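Local structure of periplasmic solute binding protein (Candidatus Liberibacter asiaticus str. psy62, 5ZHA) at residues N60-E65 against S101-H106. The protein binds manganese and zinc ions and probably captures them in the periplasm for uptake, as a member of the solute-binding protein 9 family. The protein carries 1 engineered substitution. Residues are numbered along the deposited sequence; the frame is centred on the assembly and turned at random.
Sequences NGLHLE and SEPNPH. With MN (manganese (II) ion), chain B.
Asn60 reaches across to the carbonyl of Pro105: its ND2 gives a hydrogen bond of 3.0 Å to Pro105 O, in the carbonyl plane and on a lone pair. With CG anti to the backbone N (chi1 -167°), the same ND2 also donates to Gly61 O, which Leu64 N meets from the opposite face, closing the type I' turn Gly61-Leu64. Tyr117 OH hydrogen-bonds to Asn60 OD1, so both ends of the amide are held and its rotation is fixed.

Beside this polar link, Pro105 packs its CB 4.1 Å from Leu64 CB, the two side chains at about a right angle, while Leu62 lays its CD2 branch against Pro103 CB at 4.0 Å. Farther out, Pro103 CD sits over one face of the His63 ring, 3.8 Å from its centroid, a CH-pi contact. Glu102 OE1 comes to the ring's edge, 3.0 Å from His63 CE1, with the carboxylate plane 83° from the ring; its angle to ND1 is too poor for a hydrogen bond.

Asn104 points away from 60-65, and its OD1 closes an Asx turn by accepting from His106 N and also takes His106 ND1 at 2.7 Å, orienting the imidazole so that NE2 binds manganese at 2.2 Å. His39, Glu172 and Asp247 join it there, in the interdomain metal site characteristic of ZnuA-like cluster 9 binding proteins.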
ATOM      1  N   ASN A  60       1.385   3.393  -9.185  1.00 17.51           N
ATOM      2  CA  ASN A  60       0.298   2.651  -8.560  1.00 18.90           C
ATOM      3  C   ASN A  60      -1.000   2.798  -9.386  1.00 20.85           C
ATOM      4  O   ASN A  60      -1.820   1.849  -9.482  1.00 21.22           O
ATOM      5  CB  ASN A  60       0.040   3.247  -7.177  1.00 16.46           C
ATOM      6  CG  ASN A  60      -0.849   2.364  -6.312  1.00 18.21           C
ATOM      7  OD1 ASN A  60      -0.398   1.306  -5.859  1.00 19.97           O
ATOM      8  ND2 ASN A  60      -2.102   2.787  -6.077  1.00 17.15           N
ATOM      9  N   GLY A  61      -1.210   3.985  -9.967  1.00 19.73           N
ATOM     10  CA  GLY A  61      -2.570   4.312 -10.442  1.00 20.63           C
ATOM     11  C   GLY A  61      -3.538   4.468  -9.283  1.00 19.23           C
ATOM     12  O   GLY A  61      -3.125   4.763  -8.153  1.00 19.22           O
ATOM     13  N   LEU A  62      -4.843   4.287  -9.554  1.00 18.86           N
ATOM     14  CA  LEU A  62      -5.887   4.538  -8.557  1.00 18.90           C
ATOM     15  C   LEU A  62      -5.724   5.939  -7.928  1.00 23.77           C
ATOM     16  O   LEU A  62      -5.993   6.152  -6.740  1.00 22.64           O
ATOM     17  CB  LEU A  62      -5.943   3.379  -7.500  1.00 21.54           C
ATOM     18  CG  LEU A  62      -6.093   1.970  -8.083  1.00 25.04           C
ATOM     19  CD1 LEU A  62      -5.949   0.865  -7.017  1.00 21.87           C
ATOM     20  CD2 LEU A  62      -7.429   1.801  -8.848  1.00 26.91           C
ATOM     21  N   HIS A  63      -5.252   6.880  -8.763  1.00 24.69           N
ATOM     22  CA  HIS A  63      -5.095   8.308  -8.418  1.00 23.43           C
ATOM     23  C   HIS A  63      -4.048   8.588  -7.392  1.00 25.22           C
ATOM     24  O   HIS A  63      -3.948   9.765  -6.949  1.00 28.60           O
ATOM     25  CB  HIS A  63      -6.458   8.999  -8.046  1.00 26.04           C
ATOM     26  CG  HIS A  63      -7.415   9.085  -9.202  1.00 33.57           C
ATOM     27  ND1 HIS A  63      -8.626   9.746  -9.124  1.00 38.26           N
ATOM     28  CD2 HIS A  63      -7.351   8.572 -10.460  1.00 42.13           C
ATOM     29  CE1 HIS A  63      -9.265   9.634 -10.278  1.00 42.77           C
ATOM     30  NE2 HIS A  63      -8.516   8.928 -11.106  1.00 43.72           N
ATOM     31  N   LEU A  64      -3.231   7.568  -7.039  1.00 22.95           N
ATOM     32  CA  LEU A  64      -2.202   7.799  -6.006  1.00 23.72           C
ATOM     33  C   LEU A  64      -1.265   8.962  -6.427  1.00 22.02           C
ATOM     34  O   LEU A  64      -0.828   9.744  -5.588  1.00 22.51           O
ATOM     35  CB  LEU A  64      -1.364   6.552  -5.691  1.00 19.41           C
ATOM     36  CG  LEU A  64      -0.346   6.758  -4.570  1.00 20.61           C
ATOM     37  CD1 LEU A  64      -0.987   6.867  -3.189  1.00 24.57           C
ATOM     38  CD2 LEU A  64       0.604   5.579  -4.579  1.00 23.17           C
ATOM     39  N   GLU A  65      -0.987   9.045  -7.731  1.00 22.01           N
ATOM     40  CA  GLU A  65       0.004   9.999  -8.244  1.00 22.00           C
ATOM     41  C   GLU A  65      -0.686  11.225  -8.852  1.00 25.17           C
ATOM     42  O   GLU A  65      -0.045  11.993  -9.600  1.00 27.80           O
ATOM     43  CB  GLU A  65       0.851   9.306  -9.336  1.00 20.30           C
ATOM     44  CG  GLU A  65       1.800   8.178  -8.841  1.00 18.26           C
ATOM     45  CD  GLU A  65       1.137   6.799  -8.806  1.00 21.84           C
ATOM     46  OE1 GLU A  65       0.059   6.589  -9.430  1.00 19.79           O
ATOM     47  OE2 GLU A  65       1.709   5.884  -8.175  1.00 18.68           O
ATOM     48  N   SER A 101     -17.551   6.887  -7.541  1.00 75.61           N
ATOM     49  CA  SER A 101     -16.605   7.825  -6.915  1.00 66.39           C
ATOM     50  C   SER A 101     -15.131   7.580  -7.267  1.00 62.13           C
ATOM     51  O   SER A 101     -14.801   6.590  -7.961  1.00 63.47           O
ATOM     52  CB  SER A 101     -16.764   7.745  -5.389  1.00 59.64           C
ATOM     53  OG  SER A 101     -16.302   6.479  -4.918  1.00 39.29           O
ATOM     54  N   GLU A 102     -14.259   8.466  -6.742  1.00 43.99           N
ATOM     55  CA  GLU A 102     -12.807   8.392  -6.914  1.00 40.56           C
ATOM     56  C   GLU A 102     -12.311   7.081  -6.288  1.00 30.88           C
ATOM     57  O   GLU A 102     -12.880   6.629  -5.268  1.00 30.23           O
ATOM     58  CB  GLU A 102     -12.122   9.570  -6.224  1.00 58.29           C
ATOM     59  CG  GLU A 102     -12.547  10.945  -6.733  1.00 73.95           C
ATOM     60  CD  GLU A 102     -12.007  11.298  -8.119  1.00 85.36           C
ATOM     61  OE1 GLU A 102     -11.928  10.416  -9.028  1.00 66.45           O
ATOM     62  OE2 GLU A 102     -11.680  12.496  -8.298  1.00 98.60           O
ATOM     63  N   PRO A 103     -11.268   6.462  -6.878  1.00 28.72           N
ATOM     64  CA  PRO A 103     -10.861   5.158  -6.290  1.00 24.47           C
ATOM     65  C   PRO A 103     -10.064   5.324  -4.995  1.00 22.40           C
ATOM     66  O   PRO A 103      -9.330   6.302  -4.828  1.00 21.51           O
ATOM     67  CB  PRO A 103      -9.975   4.551  -7.383  1.00 23.37           C
ATOM     68  CG  PRO A 103      -9.423   5.710  -8.136  1.00 26.97           C
ATOM     69  CD  PRO A 103     -10.515   6.763  -8.123  1.00 29.17           C
ATOM     70  N   ASN A 104     -10.196   4.362  -4.088  1.00 22.65           N
ATOM     71  CA  ASN A 104      -9.314   4.271  -2.925  1.00 20.08           C
ATOM     72  C   ASN A 104      -7.961   3.684  -3.453  1.00 19.01           C
ATOM     73  O   ASN A 104      -7.974   2.664  -4.160  1.00 18.92           O
ATOM     74  CB  ASN A 104      -9.974   3.377  -1.849  1.00 19.20           C
ATOM     75  CG  ASN A 104      -9.152   3.341  -0.554  1.00 19.57           C
ATOM     76  OD1 ASN A 104      -7.941   3.032  -0.597  1.00 22.00           O
ATOM     77  ND2 ASN A 104      -9.785   3.664   0.600  1.00 19.12           N
ATOM     78  N   PRO A 105      -6.801   4.345  -3.156  1.00 17.80           N
ATOM     79  CA  PRO A 105      -5.563   3.898  -3.831  1.00 17.92           C
ATOM     80  C   PRO A 105      -4.857   2.702  -3.164  1.00 17.15           C
ATOM     81  O   PRO A 105      -3.919   2.173  -3.767  1.00 18.37           O
ATOM     82  CB  PRO A 105      -4.646   5.119  -3.737  1.00 19.68           C
ATOM     83  CG  PRO A 105      -5.097   5.817  -2.470  1.00 18.31           C
ATOM     84  CD  PRO A 105      -6.611   5.619  -2.427  1.00 18.34           C
ATOM     85  N   HIS A 106      -5.309   2.279  -1.972  1.00 17.31           N
ATOM     86  CA  HIS A 106      -4.456   1.383  -1.110  1.00 17.96           C
ATOM     87  C   HIS A 106      -4.511  -0.107  -1.489  1.00 18.12           C
ATOM     88  O   HIS A 106      -4.633  -0.987  -0.576  1.00 18.25           O
ATOM     89  CB  HIS A 106      -4.876   1.556   0.350  1.00 17.14           C
ATOM     90  CG  HIS A 106      -4.756   2.979   0.823  1.00 20.26           C
ATOM     91  ND1 HIS A 106      -5.830   3.845   0.828  1.00 20.35           N
ATOM     92  CD2 HIS A 106      -3.688   3.692   1.277  1.00 23.03           C
ATOM     93  CE1 HIS A 106      -5.440   5.024   1.302  1.00 23.70           C
ATOM     94  NE2 HIS A 106      -4.143   4.960   1.572  1.00 23.54           N
TER
HETATM   95 MN    MN B 301      -2.713   6.481   2.273  0.60 24.43          MN